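Local coordinates for hypothetical protein (Bacteroides uniformis ATCC 8492, PDB 4QRL) that is of unknown function but folds as a lipocalin-like beta barrel, a scaffold that in relatives often binds small hydrophobic ligands, at residues A[33-38]-A[65-70]; A[41-44]-A[50-53]; A[52-57]-A[80-85]; A[92-97]-A[102-107]. All blocks are in the same frame, centred on the assembly; numbering follows the deposited sequence. Where two conformers were deposited one is given.

Overall arrangement
From the N terminus, strand 25-36 brings in residues 33-38, whose partner 65-70 lies on strand 64-69 across the barrel; contact 1 thus closes a loop of the chain by side chains meeting inside the barrel. Nested inside that loop, contact 2 pairs 41-44 with 50-53 in the hairpin of strands 39-45 and 51-61. Contact 3 starts on the second strand of this hairpin, shares Thr52 and Thr53 with contact 2, and reaches forward to 80-85, so its loop crosses that of contact 1. Contact 4 follows in series, joining strands 89-97 and 101-106 on the opposite side of the chain's centre from contacts 2 and 3; its centre is about 21 Å from that of contact 2.

Contact 1 of 4, residues A[33-38]-A[65-70]; sequences YNFQKG and ISIILL
Phe35 and Ile65 reach for each other from opposite directions across the inside of the barrel, one from strand 25-36 and the other from strand 64-69. The two strands are not neighbours in the sheet, and no hydrogen bond links the two segments, so side chains alone make the contact. Its tight point is Phe35 CE1 against Ile65 CD1, 3.5 Å apart, with the methyl set obliquely to the ring; Phe35 CD1 is a little farther from the same methyl, at 4.0 Å. Ile65 gets there by holding CG1 anti to its backbone N (chi1 -180°) and staying extended to CD1. Ile67, two residues on along the same strand, adds a looser touch: its CD1 stands at the ring edge, near the plane, 4.3 Å from Phe35 CE1. Around this cluster the packing continues with aromatic rings, Tyr58 meeting Phe35 edge-to-face and Trp13 and Phe40 also meeting it. The outer side is different: Gln36 on the strand, Lys37 in the turn after it and Ile68 on the other segment are exposed, while Ser66, also turned from the contact, hydrogen-bonds to Thr91 through OG. With buried carbon meeting carbon and no hydrogen bond across the segments, cohesion here rests on van der Waals packing and exclusion of water, consistent with the apolar barrel interior of a lipocalin-like protein.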
loop_
_atom_site.group_PDB
_atom_site.type_symbol
_atom_site.label_atom_id
_atom_site.label_comp_id
_atom_site.label_asym_id
_atom_site.label_seq_id
_atom_site.Cartn_x
_atom_site.Cartn_y
_atom_site.Cartn_z
ATOM N N TYR A 33 1.868 -3.850 3.748
ATOM C CA TYR A 33 1.010 -4.329 2.636
ATOM C C TYR A 33 1.301 -5.786 2.396
ATOM O O TYR A 33 2.444 -6.209 2.495
ATOM C CB TYR A 33 1.261 -3.557 1.320
ATOM C CG TYR A 33 0.665 -2.178 1.157
ATOM C CD1 TYR A 33 0.215 -1.450 2.258
ATOM C CD2 TYR A 33 0.657 -1.546 -0.087
ATOM C CE1 TYR A 33 -0.320 -0.172 2.107
ATOM C CE2 TYR A 33 0.173 -0.249 -0.235
ATOM C CZ TYR A 33 -0.309 0.433 0.864
ATOM O OH TYR A 33 -0.827 1.700 0.706
ATOM N N ASN A 34 0.282 -6.558 2.031
ATOM C CA ASN A 34 0.473 -7.972 1.790
ATOM C C ASN A 34 -0.196 -8.342 0.483
ATOM O O ASN A 34 -1.330 -7.899 0.203
ATOM C CB ASN A 34 -0.126 -8.749 2.969
ATOM C CG ASN A 34 0.214 -10.195 2.965
ATOM O OD1 ASN A 34 -0.523 -11.038 2.440
ATOM N ND2 ASN A 34 1.345 -10.501 3.555
ATOM N N PHE A 35 0.541 -9.071 -0.355
ATOM C CA PHE A 35 0.079 -9.517 -1.670
ATOM C C PHE A 35 0.104 -11.036 -1.716
ATOM O O PHE A 35 1.170 -11.637 -1.557
ATOM C CB PHE A 35 0.972 -8.927 -2.790
ATOM C CG PHE A 35 1.074 -7.419 -2.790
ATOM C CD1 PHE A 35 0.152 -6.641 -3.485
ATOM C CD2 PHE A 35 2.134 -6.775 -2.149
ATOM C CE1 PHE A 35 0.246 -5.240 -3.477
ATOM C CE2 PHE A 35 2.205 -5.373 -2.108
ATOM C CZ PHE A 35 1.308 -4.615 -2.827
ATOM N N GLN A 36 -1.056 -11.674 -1.949
ATOM C CA GLN A 36 -1.038 -13.132 -2.049
ATOM C C GLN A 36 -1.999 -13.616 -3.135
ATOM O O GLN A 36 -3.200 -13.695 -2.882
ATOM C CB GLN A 36 -1.372 -13.809 -0.700
ATOM C CG GLN A 36 -0.283 -13.709 0.396
ATOM C CD GLN A 36 0.990 -14.502 0.145
ATOM O OE1 GLN A 36 1.073 -15.362 -0.740
ATOM N NE2 GLN A 36 2.008 -14.258 0.961
ATOM N N LYS A 37 -1.458 -13.906 -4.337
ATOM C CA LYS A 37 -2.176 -14.428 -5.520
ATOM C C LYS A 37 -3.508 -13.675 -5.745
ATOM O O LYS A 37 -4.580 -14.296 -5.764
ATOM C CB LYS A 37 -2.424 -15.945 -5.385
ATOM C CG LYS A 37 -1.145 -16.737 -5.087
ATOM C CD LYS A 37 -1.345 -18.248 -5.171
ATOM C CE LYS A 37 -0.026 -18.997 -5.157
ATOM N NZ LYS A 37 0.941 -18.463 -6.169
ATOM N N GLY A 38 -3.419 -12.350 -5.883
ATOM C CA GLY A 38 -4.590 -11.504 -6.111
ATOM C C GLY A 38 -5.192 -10.892 -4.869
ATOM O O GLY A 38 -5.823 -9.839 -4.958
ATOM N N ILE A 65 0.109 -1.604 -11.084
ATOM C CA ILE A 65 -0.626 -2.449 -10.136
ATOM C C ILE A 65 -1.879 -1.703 -9.729
ATOM O O ILE A 65 -1.805 -0.571 -9.253
ATOM C CB ILE A 65 0.216 -2.924 -8.920
ATOM C CG1 ILE A 65 -0.612 -3.807 -7.969
ATOM C CG2 ILE A 65 0.899 -1.762 -8.181
ATOM C CD1 ILE A 65 0.223 -4.542 -6.915
ATOM N N SER A 66 -3.024 -2.327 -9.931
ATOM C CA SER A 66 -4.300 -1.720 -9.553
ATOM C C SER A 66 -4.809 -2.403 -8.285
ATOM O O SER A 66 -5.025 -3.623 -8.278
ATOM C CB SER A 66 -5.323 -1.841 -10.681
ATOM O OG SER A 66 -4.927 -1.130 -11.837
ATOM N N ILE A 67 -4.961 -1.636 -7.218
ATOM C CA ILE A 67 -5.439 -2.170 -5.937
ATOM C C ILE A 67 -6.861 -1.669 -5.725
ATOM O O ILE A 67 -7.169 -0.497 -6.000
ATOM C CB ILE A 67 -4.496 -1.780 -4.759
ATOM C CG1 ILE A 67 -3.035 -2.175 -5.053
ATOM C CG2 ILE A 67 -4.983 -2.384 -3.421
ATOM C CD1 ILE A 67 -1.958 -1.625 -3.986
ATOM N N ILE A 68 -7.752 -2.581 -5.330
ATOM C CA ILE A 68 -9.153 -2.205 -5.087
ATOM C C ILE A 68 -9.558 -2.782 -3.730
ATOM O O ILE A 68 -9.468 -3.996 -3.501
ATOM C CB ILE A 68 -10.143 -2.572 -6.224
ATOM C CG1 ILE A 68 -11.604 -2.196 -5.796
ATOM C CG2 ILE A 68 -10.000 -4.060 -6.625
ATOM C CD1 ILE A 68 -12.674 -2.262 -6.837
ATOM N N LEU A 69 -9.958 -1.892 -2.823
ATOM C CA LEU A 69 -10.354 -2.309 -1.496
ATOM C C LEU A 69 -11.837 -2.592 -1.453
ATOM O O LEU A 69 -12.630 -1.983 -2.191
ATOM C CB LEU A 69 -9.994 -1.229 -0.464
ATOM C CG LEU A 69 -8.489 -0.926 -0.325
ATOM C CD1 LEU A 69 -8.263 0.207 0.608
ATOM C CD2 LEU A 69 -7.703 -2.143 0.153
ATOM N N LEU A 70 -12.217 -3.507 -0.549
ATOM C CA LEU A 70 -13.614 -3.878 -0.329
ATOM C C LEU A 70 -14.386 -2.711 0.253
ATOM O O LEU A 70 -13.810 -1.909 1.015
ATOM C CB LEU A 70 -13.689 -5.072 0.652
ATOM C CG LEU A 70 -13.054 -6.389 0.237
ATOM C CD1 LEU A 70 -13.009 -7.345 1.446
ATOM C CD2 LEU A 70 -13.868 -7.040 -0.854
#

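Contact 2 of 4, residues A[41-44]-A[50-53]; sequences SAIC and GLTT
An antiparallel beta hairpin, strand 39-45 followed by strand 51-61, contains this contact near its turn. Cys44 and Thr52 form the hydrogen-bonded pair: Cys44 N gives its hydrogen to Thr52 O at 2.8 Å, and Thr52 N returns one to Cys44 O at 2.9 Å. Both bonds are almost straight, 170° and 171° at the hydrogen. Next comes the non-hydrogen-bonded pair of Ile43 and Thr53, where Thr53 CA lies 3.2 Å from Ala42 O in a CA-H...O contact. Ile43 carries the side-chain packing on this face. Its CG2, set anti to the backbone N, drives into the fork of Leu51, 3.6 Å from Leu51 CG and nearly equidistant from both methyls. Its other branch runs alongside Thr53, the two side chains pointing the same way, with Ile43 CG1 4.0 Å from Thr53 OG1. Replacing Ile43 with an alanine would probably leave the Leu51 fork without its wedge and the flank of Thr53 less covered, opening a gap on this face. Cys44 and Thr52 point to the other face of the sheet, where Cys44 packs on Phe54. Residues 41-44 also pair with strand 25-36 on their far edge, through Asn34 and Phe32. This is the up-and-down connection of the calycin barrel, in which strands adjacent in sequence are also adjacent in the closed sheet.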
loop_
_atom_site.group_PDB
_atom_site.type_symbol
_atom_site.label_atom_id
_atom_site.label_comp_id
_atom_site.label_asym_id
_atom_site.label_seq_id
_atom_site.Cartn_x
_atom_site.Cartn_y
_atom_site.Cartn_z
ATOM N N SER A 41 -4.060 -7.127 1.385
ATOM C CA SER A 41 -4.415 -6.737 2.720
ATOM C C SER A 41 -3.357 -5.768 3.225
ATOM O O SER A 41 -2.213 -5.803 2.773
ATOM C CB SER A 41 -4.610 -7.943 3.641
ATOM O OG SER A 41 -3.470 -8.769 3.779
ATOM N N ALA A 42 -3.777 -4.837 4.077
ATOM C CA ALA A 42 -2.866 -3.859 4.700
ATOM C C ALA A 42 -3.122 -3.829 6.187
ATOM O O ALA A 42 -4.266 -3.670 6.616
ATOM C CB ALA A 42 -3.035 -2.475 4.097
ATOM N N ILE A 43 -2.074 -4.067 6.967
ATOM C CA ILE A 43 -2.141 -4.016 8.417
ATOM C C ILE A 43 -1.619 -2.651 8.810
ATOM O O ILE A 43 -0.520 -2.273 8.413
ATOM C CB ILE A 43 -1.335 -5.163 9.090
ATOM C CG1 ILE A 43 -1.941 -6.553 8.823
ATOM C CG2 ILE A 43 -1.154 -4.903 10.589
ATOM C CD1 ILE A 43 -0.972 -7.752 9.134
ATOM N N CYS A 44 -2.410 -1.927 9.591
ATOM C CA CYS A 44 -2.045 -0.620 10.092
ATOM C C CYS A 44 -2.050 -0.642 11.613
ATOM O O CYS A 44 -3.060 -0.987 12.230
ATOM C CB CYS A 44 -2.989 0.430 9.535
ATOM S SG CYS A 44 -3.017 0.472 7.733
ATOM N N GLY A 50 -3.562 -0.922 18.884
ATOM C CA GLY A 50 -4.492 -1.678 18.061
ATOM C C GLY A 50 -3.970 -2.012 16.675
ATOM O O GLY A 50 -3.031 -1.391 16.160
ATOM N N LEU A 51 -4.599 -3.001 16.064
ATOM C CA LEU A 51 -4.256 -3.473 14.733
ATOM C C LEU A 51 -5.504 -3.413 13.853
ATOM O O LEU A 51 -6.465 -4.159 14.093
ATOM C CB LEU A 51 -3.684 -4.913 14.823
ATOM C CG LEU A 51 -3.014 -5.486 13.587
ATOM C CD1 LEU A 51 -1.926 -6.470 13.959
ATOM C CD2 LEU A 51 -4.017 -6.196 12.676
ATOM N N THR A 52 -5.478 -2.536 12.828
ATOM C CA THR A 52 -6.576 -2.383 11.878
ATOM C C THR A 52 -6.135 -3.005 10.555
ATOM O O THR A 52 -5.011 -2.756 10.106
ATOM C CB THR A 52 -6.974 -0.899 11.763
ATOM O OG1 THR A 52 -7.820 -0.581 12.863
ATOM C CG2 THR A 52 -7.719 -0.580 10.479
ATOM N N THR A 53 -6.981 -3.844 9.952
ATOM C CA THR A 53 -6.628 -4.468 8.677
ATOM C C THR A 53 -7.649 -4.070 7.623
ATOM O O THR A 53 -8.867 -4.104 7.869
ATOM C CB THR A 53 -6.507 -6.002 8.784
ATOM O OG1 THR A 53 -5.734 -6.352 9.933
ATOM C CG2 THR A 53 -5.893 -6.651 7.518
#

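Contact 3 of 4, residues A[52-57]-A[80-85]; sequences TTFFGN and DTYFGW
The backbones stay well apart, their nearest CA atoms, those of Phe54 and Tyr82, being 9.4 Å from each other, and no hydrogen bond joins strand segment 52-57 to segment 80-85, which runs out of the end of helix 79-82. Three aromatic side chains bridge the distance. Phe54 and Phe83 form a T-shaped (edge-to-face) pair with centroids 5.1 Å apart and planes at 67°. The edge of Phe83 is the part presented: CD2 sits over the centre of the Phe54 ring, and CE2 comes closest of all, 3.5 Å from Phe54 CD1. On the Phe54 side CG lies anti to the carbonyl carbon (chi1 -59°), which turns the ring so that one face meets that edge. Tyr82 adds a second contact, its side chain crossing that of Phe54 at about a right angle, with CD2 3.9 Å from Phe54 CE1. Phe83 also rests on Trp85, with Phe83 CD1 3.4 Å above the plane of the Trp85 ring, toward the rim. Strand 39-45 flanks the group: Ala42 touches Phe83, while Cys44 touches both Phe54 and Tyr82. Tyr82 and Phe83 remain partly exposed, whereas Phe54 is buried. The cluster joins the helix end and the loop after it to strands 39-45 and 51-61, consistent with a segment packed over part of the lipocalin-like barrel.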
loop_
_atom_site.group_PDB
_atom_site.type_symbol
_atom_site.label_atom_id
_atom_site.label_comp_id
_atom_site.label_asym_id
_atom_site.label_seq_id
_atom_site.Cartn_x
_atom_site.Cartn_y
_atom_site.Cartn_z
ATOM N N THR A 52 -5.478 -2.536 12.828
ATOM C CA THR A 52 -6.576 -2.383 11.878
ATOM C C THR A 52 -6.135 -3.005 10.555
ATOM O O THR A 52 -5.011 -2.756 10.106
ATOM C CB THR A 52 -6.974 -0.899 11.763
ATOM O OG1 THR A 52 -7.820 -0.581 12.863
ATOM C CG2 THR A 52 -7.719 -0.580 10.479
ATOM N N THR A 53 -6.981 -3.844 9.952
ATOM C CA THR A 53 -6.628 -4.468 8.677
ATOM C C THR A 53 -7.649 -4.070 7.623
ATOM O O THR A 53 -8.867 -4.104 7.869
ATOM C CB THR A 53 -6.507 -6.002 8.784
ATOM O OG1 THR A 53 -5.734 -6.352 9.933
ATOM C CG2 THR A 53 -5.893 -6.651 7.518
ATOM N N PHE A 54 -7.139 -3.679 6.463
ATOM C CA PHE A 54 -7.933 -3.365 5.288
ATOM C C PHE A 54 -7.776 -4.523 4.311
ATOM O O PHE A 54 -6.692 -5.094 4.196
ATOM C CB PHE A 54 -7.500 -2.048 4.654
ATOM C CG PHE A 54 -7.614 -0.872 5.590
ATOM C CD1 PHE A 54 -6.557 -0.524 6.426
ATOM C CD2 PHE A 54 -8.785 -0.117 5.646
ATOM C CE1 PHE A 54 -6.668 0.571 7.303
ATOM C CE2 PHE A 54 -8.899 0.970 6.530
ATOM C CZ PHE A 54 -7.829 1.320 7.328
ATOM N N PHE A 55 -8.831 -4.847 3.583
ATOM C CA PHE A 55 -8.788 -5.971 2.652
ATOM C C PHE A 55 -9.214 -5.546 1.276
ATOM O O PHE A 55 -10.057 -4.662 1.115
ATOM C CB PHE A 55 -9.699 -7.122 3.126
ATOM C CG PHE A 55 -9.263 -7.753 4.421
ATOM C CD1 PHE A 55 -9.691 -7.240 5.642
ATOM C CD2 PHE A 55 -8.409 -8.857 4.424
ATOM C CE1 PHE A 55 -9.288 -7.827 6.841
ATOM C CE2 PHE A 55 -7.996 -9.436 5.622
ATOM C CZ PHE A 55 -8.448 -8.918 6.824
ATOM N N GLY A 56 -8.661 -6.234 0.299
ATOM C CA GLY A 56 -8.975 -5.977 -1.090
ATOM C C GLY A 56 -8.338 -6.972 -2.025
ATOM O O GLY A 56 -8.021 -8.110 -1.657
ATOM N N ASN A 57 -8.218 -6.536 -3.261
ATOM C CA ASN A 57 -7.616 -7.298 -4.336
ATOM C C ASN A 57 -6.663 -6.418 -5.089
ATOM O O ASN A 57 -6.744 -5.198 -5.007
ATOM C CB ASN A 57 -8.713 -7.811 -5.274
ATOM C CG ASN A 57 -9.466 -8.971 -4.718
ATOM O OD1 ASN A 57 -9.173 -10.146 -4.985
ATOM N ND2 ASN A 57 -10.458 -8.659 -3.946
ATOM N N ASP A 80 -9.498 7.084 5.700
ATOM C CA ASP A 80 -8.781 8.279 5.209
ATOM C C ASP A 80 -7.423 8.529 5.862
ATOM O O ASP A 80 -6.628 9.326 5.345
ATOM C CB ASP A 80 -9.636 9.524 5.370
ATOM C CG ASP A 80 -10.884 9.552 4.519
ATOM O OD1 ASP A 80 -10.970 8.753 3.558
ATOM O OD2 ASP A 80 -11.762 10.388 4.792
ATOM N N THR A 81 -7.146 7.847 6.975
ATOM C CA THR A 81 -5.867 7.961 7.647
ATOM C C THR A 81 -4.802 7.240 6.830
ATOM O O THR A 81 -3.661 7.710 6.730
ATOM C CB THR A 81 -5.972 7.374 9.071
ATOM O OG1 THR A 81 -7.025 8.036 9.751
ATOM C CG2 THR A 81 -4.693 7.500 9.867
ATOM N N TYR A 82 -5.175 6.091 6.252
ATOM C CA TYR A 82 -4.187 5.237 5.598
ATOM C C TYR A 82 -4.343 5.104 4.107
ATOM O O TYR A 82 -3.366 4.738 3.446
ATOM C CB TYR A 82 -4.217 3.856 6.247
ATOM C CG TYR A 82 -3.846 3.897 7.716
ATOM C CD1 TYR A 82 -2.531 4.128 8.117
ATOM C CD2 TYR A 82 -4.809 3.727 8.703
ATOM C CE1 TYR A 82 -2.184 4.175 9.464
ATOM C CE2 TYR A 82 -4.476 3.784 10.054
ATOM C CZ TYR A 82 -3.159 3.994 10.427
ATOM O OH TYR A 82 -2.825 4.052 11.745
ATOM N N PHE A 83 -5.546 5.367 3.569
ATOM C CA PHE A 83 -5.811 5.227 2.147
ATOM C C PHE A 83 -6.536 6.454 1.614
ATOM O O PHE A 83 -5.879 7.330 1.031
ATOM C CB PHE A 83 -6.579 3.910 1.879
ATOM C CG PHE A 83 -5.738 2.691 2.188
ATOM C CD1 PHE A 83 -4.836 2.192 1.250
ATOM C CD2 PHE A 83 -5.808 2.071 3.436
ATOM C CE1 PHE A 83 -4.033 1.082 1.545
ATOM C CE2 PHE A 83 -4.979 0.993 3.742
ATOM C CZ PHE A 83 -4.094 0.510 2.797
ATOM N N GLY A 84 -7.855 6.534 1.818
ATOM C CA GLY A 84 -8.629 7.676 1.337
ATOM C C GLY A 84 -8.800 7.688 -0.171
ATOM O O GLY A 84 -9.123 8.721 -0.748
ATOM N N TRP A 85 -8.585 6.525 -0.832
ATOM C CA TRP A 85 -8.698 6.432 -2.287
ATOM C C TRP A 85 -10.125 6.577 -2.746
ATOM O O TRP A 85 -11.011 5.973 -2.132
ATOM C CB TRP A 85 -8.148 5.095 -2.811
ATOM C CG TRP A 85 -6.727 4.783 -2.461
ATOM C CD1 TRP A 85 -5.727 5.664 -2.166
ATOM C CD2 TRP A 85 -6.129 3.482 -2.456
ATOM N NE1 TRP A 85 -4.562 4.984 -1.907
ATOM C CE2 TRP A 85 -4.769 3.645 -2.109
ATOM C CE3 TRP A 85 -6.620 2.182 -2.698
ATOM C CZ2 TRP A 85 -3.884 2.574 -2.040
ATOM C CZ3 TRP A 85 -5.733 1.119 -2.631
ATOM C CH2 TRP A 85 -4.389 1.317 -2.285
#

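Contact 4 of 4, residues A[92-97]-A[102-107]; sequences FKVEDL and LRLEYE
Glu95 and Arg103 meet in a salt bridge in the Arg103 conformer described, Glu95 OE1 lying 3.0 Å from Arg103 NE. Carboxylate and guanidinium are nearly coplanar, 1° apart, and the oxygen lies at the guanidinium edge. Water 1 spans the same pair, donating to Glu95 OE1 and accepting from Arg103 NH2. Glu95 OE2 packs 3.3 Å from Glu105 CG; the two carboxylates are close, which probably costs some energy, and Gly108 N holds Glu105 OE2. An alanine in place of Glu95 is likely to leave this Arg103 conformer without its carboxylate mate. A classic beta bulge sets the geometry: Glu95 and Asp96 both face Arg103, whose O takes a hydrogen bond from Glu95 N at 2.8 Å and a weak one from Asp96 N. Beyond the bulge the hairpin of strands 89-97 and 101-106 resumes, with Arg103 N bonded to Asp96 O; before it, Lys93 N bonds to Glu105 O at 2.8 Å. On the opposite face Val94 CG2 lies 3.8 Å from Leu104 CD2, and Leu104 CD1 sits over one face of Phe92, toward the rim. Farther out, Ser101 OG holds Asp96 OD2, while Ile65 of strand 64-69 packs against Phe92, Val94 and Leu104.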
loop_
_atom_site.group_PDB
_atom_site.type_symbol
_atom_site.label_atom_id
_atom_site.label_comp_id
_atom_site.label_asym_id
_atom_site.label_seq_id
_atom_site.Cartn_x
_atom_site.Cartn_y
_atom_site.Cartn_z
ATOM N N PHE A 92 -1.178 2.167 -9.348
ATOM C CA PHE A 92 0.193 2.625 -9.120
ATOM C C PHE A 92 1.127 2.186 -10.213
ATOM O O PHE A 92 0.943 1.106 -10.777
ATOM C CB PHE A 92 0.728 2.011 -7.800
ATOM C CG PHE A 92 0.042 2.447 -6.530
ATOM C CD1 PHE A 92 -1.088 1.787 -6.066
ATOM C CD2 PHE A 92 0.539 3.513 -5.783
ATOM C CE1 PHE A 92 -1.704 2.179 -4.869
ATOM C CE2 PHE A 92 -0.056 3.881 -4.581
ATOM C CZ PHE A 92 -1.183 3.232 -4.138
ATOM N N LYS A 93 2.168 2.986 -10.471
ATOM C CA LYS A 93 3.278 2.591 -11.321
ATOM C C LYS A 93 4.264 1.847 -10.437
ATOM O O LYS A 93 4.580 2.330 -9.355
ATOM C CB LYS A 93 3.949 3.808 -11.996
ATOM C CG LYS A 93 5.170 3.417 -12.845
ATOM C CD LYS A 93 5.311 4.243 -14.113
ATOM C CE LYS A 93 6.692 4.126 -14.701
ATOM N NZ LYS A 93 7.663 4.996 -13.989
ATOM N N VAL A 94 4.727 0.675 -10.874
ATOM C CA VAL A 94 5.745 -0.085 -10.172
ATOM C C VAL A 94 7.088 0.416 -10.702
ATOM O O VAL A 94 7.538 0.052 -11.809
ATOM C CB VAL A 94 5.576 -1.620 -10.293
ATOM C CG1 VAL A 94 6.696 -2.356 -9.548
ATOM C CG2 VAL A 94 4.215 -2.052 -9.763
ATOM N N GLU A 95 7.700 1.299 -9.928
ATOM C CA GLU A 95 8.987 1.904 -10.291
ATOM C C GLU A 95 10.114 0.944 -10.027
ATOM O O GLU A 95 11.155 0.977 -10.699
ATOM C CB GLU A 95 9.194 3.213 -9.512
ATOM C CG GLU A 95 8.263 4.331 -9.972
ATOM C CD GLU A 95 8.685 5.721 -9.552
ATOM O OE1 GLU A 95 9.469 5.858 -8.589
ATOM O OE2 GLU A 95 8.203 6.685 -10.182
ATOM N N ASP A 96 9.932 0.091 -9.010
ATOM C CA ASP A 96 10.945 -0.893 -8.659
ATOM C C ASP A 96 10.332 -2.068 -7.990
ATOM O O ASP A 96 9.456 -1.907 -7.131
ATOM C CB ASP A 96 12.025 -0.307 -7.717
ATOM C CG ASP A 96 13.073 -1.331 -7.309
ATOM O OD1 ASP A 96 13.896 -1.712 -8.166
ATOM O OD2 ASP A 96 13.039 -1.782 -6.146
ATOM N N LEU A 97 10.783 -3.259 -8.396
ATOM C CA LEU A 97 10.401 -4.490 -7.744
ATOM C C LEU A 97 11.543 -5.480 -7.809
ATOM O O LEU A 97 12.007 -5.833 -8.889
ATOM C CB LEU A 97 9.104 -5.118 -8.283
ATOM C CG LEU A 97 8.752 -6.540 -7.769
ATOM C CD1 LEU A 97 8.403 -6.542 -6.281
ATOM C CD2 LEU A 97 7.623 -7.166 -8.597
ATOM N N LEU A 102 10.388 -2.655 -3.053
ATOM C CA LEU A 102 9.184 -2.308 -3.811
ATOM C C LEU A 102 8.988 -0.787 -3.771
ATOM O O LEU A 102 9.048 -0.191 -2.699
ATOM C CB LEU A 102 7.921 -3.043 -3.305
ATOM C CG LEU A 102 6.565 -2.672 -3.978
ATOM C CD1 LEU A 102 6.537 -3.051 -5.484
ATOM C CD2 LEU A 102 5.407 -3.336 -3.285
ATOM N N ARG A 103 8.790 -0.175 -4.941
ATOM C CA ARG A 103 8.589 1.259 -5.058
ATOM C C ARG A 103 7.376 1.496 -5.952
ATOM O O ARG A 103 7.378 1.107 -7.141
ATOM C CB ARG A 103 9.867 1.925 -5.609
ATOM C CG ARG A 103 9.909 3.437 -5.513
ATOM C CD ARG A 103 11.107 3.936 -6.295
ATOM N NE ARG A 103 11.250 5.382 -6.223
ATOM C CZ ARG A 103 12.023 6.015 -5.348
ATOM N NH1 ARG A 103 12.728 5.330 -4.455
ATOM N NH2 ARG A 103 12.095 7.338 -5.353
ATOM N N LEU A 104 6.332 2.092 -5.365
ATOM C CA LEU A 104 5.073 2.402 -6.017
ATOM C C LEU A 104 4.946 3.916 -6.210
ATOM O O LEU A 104 5.375 4.681 -5.353
ATOM C CB LEU A 104 3.881 1.860 -5.199
ATOM C CG LEU A 104 3.809 0.341 -4.988
ATOM C CD1 LEU A 104 2.562 -0.035 -4.199
ATOM C CD2 LEU A 104 3.884 -0.433 -6.321
ATOM N N GLU A 105 4.394 4.337 -7.345
ATOM C CA GLU A 105 4.223 5.755 -7.641
ATOM C C GLU A 105 2.805 6.031 -8.084
ATOM O O GLU A 105 2.271 5.315 -8.912
ATOM C CB GLU A 105 5.240 6.185 -8.700
ATOM C CG GLU A 105 5.248 7.673 -9.037
ATOM C CD GLU A 105 4.263 8.076 -10.110
ATOM O OE1 GLU A 105 4.038 7.285 -11.056
ATOM O OE2 GLU A 105 3.679 9.169 -9.975
ATOM N N TYR A 106 2.216 7.123 -7.564
ATOM C CA TYR A 106 0.906 7.618 -7.948
ATOM C C TYR A 106 0.899 9.149 -7.842
ATOM O O TYR A 106 1.096 9.693 -6.748
ATOM C CB TYR A 106 -0.218 7.010 -7.111
ATOM C CG TYR A 106 -1.570 7.591 -7.487
ATOM C CD1 TYR A 106 -2.204 7.226 -8.670
ATOM C CD2 TYR A 106 -2.186 8.552 -6.689
ATOM C CE1 TYR A 106 -3.415 7.796 -9.050
ATOM C CE2 TYR A 106 -3.398 9.131 -7.059
ATOM C CZ TYR A 106 -4.011 8.746 -8.239
ATOM O OH TYR A 106 -5.210 9.304 -8.615
ATOM N N GLU A 107 0.687 9.826 -8.993
ATOM C CA GLU A 107 0.621 11.284 -9.138
ATOM C C GLU A 107 1.816 11.952 -8.417
ATOM O O GLU A 107 1.617 12.817 -7.577
ATOM C CB GLU A 107 -0.744 11.822 -8.627
ATOM C CG GLU A 107 -1.910 11.352 -9.478
ATOM C CD GLU A 107 -3.268 11.964 -9.202
ATOM O OE1 GLU A 107 -3.432 12.654 -8.172
ATOM O OE2 GLU A 107 -4.175 11.756 -10.037
HETATM O O HOH W 1 11.446 8.057 -8.273
#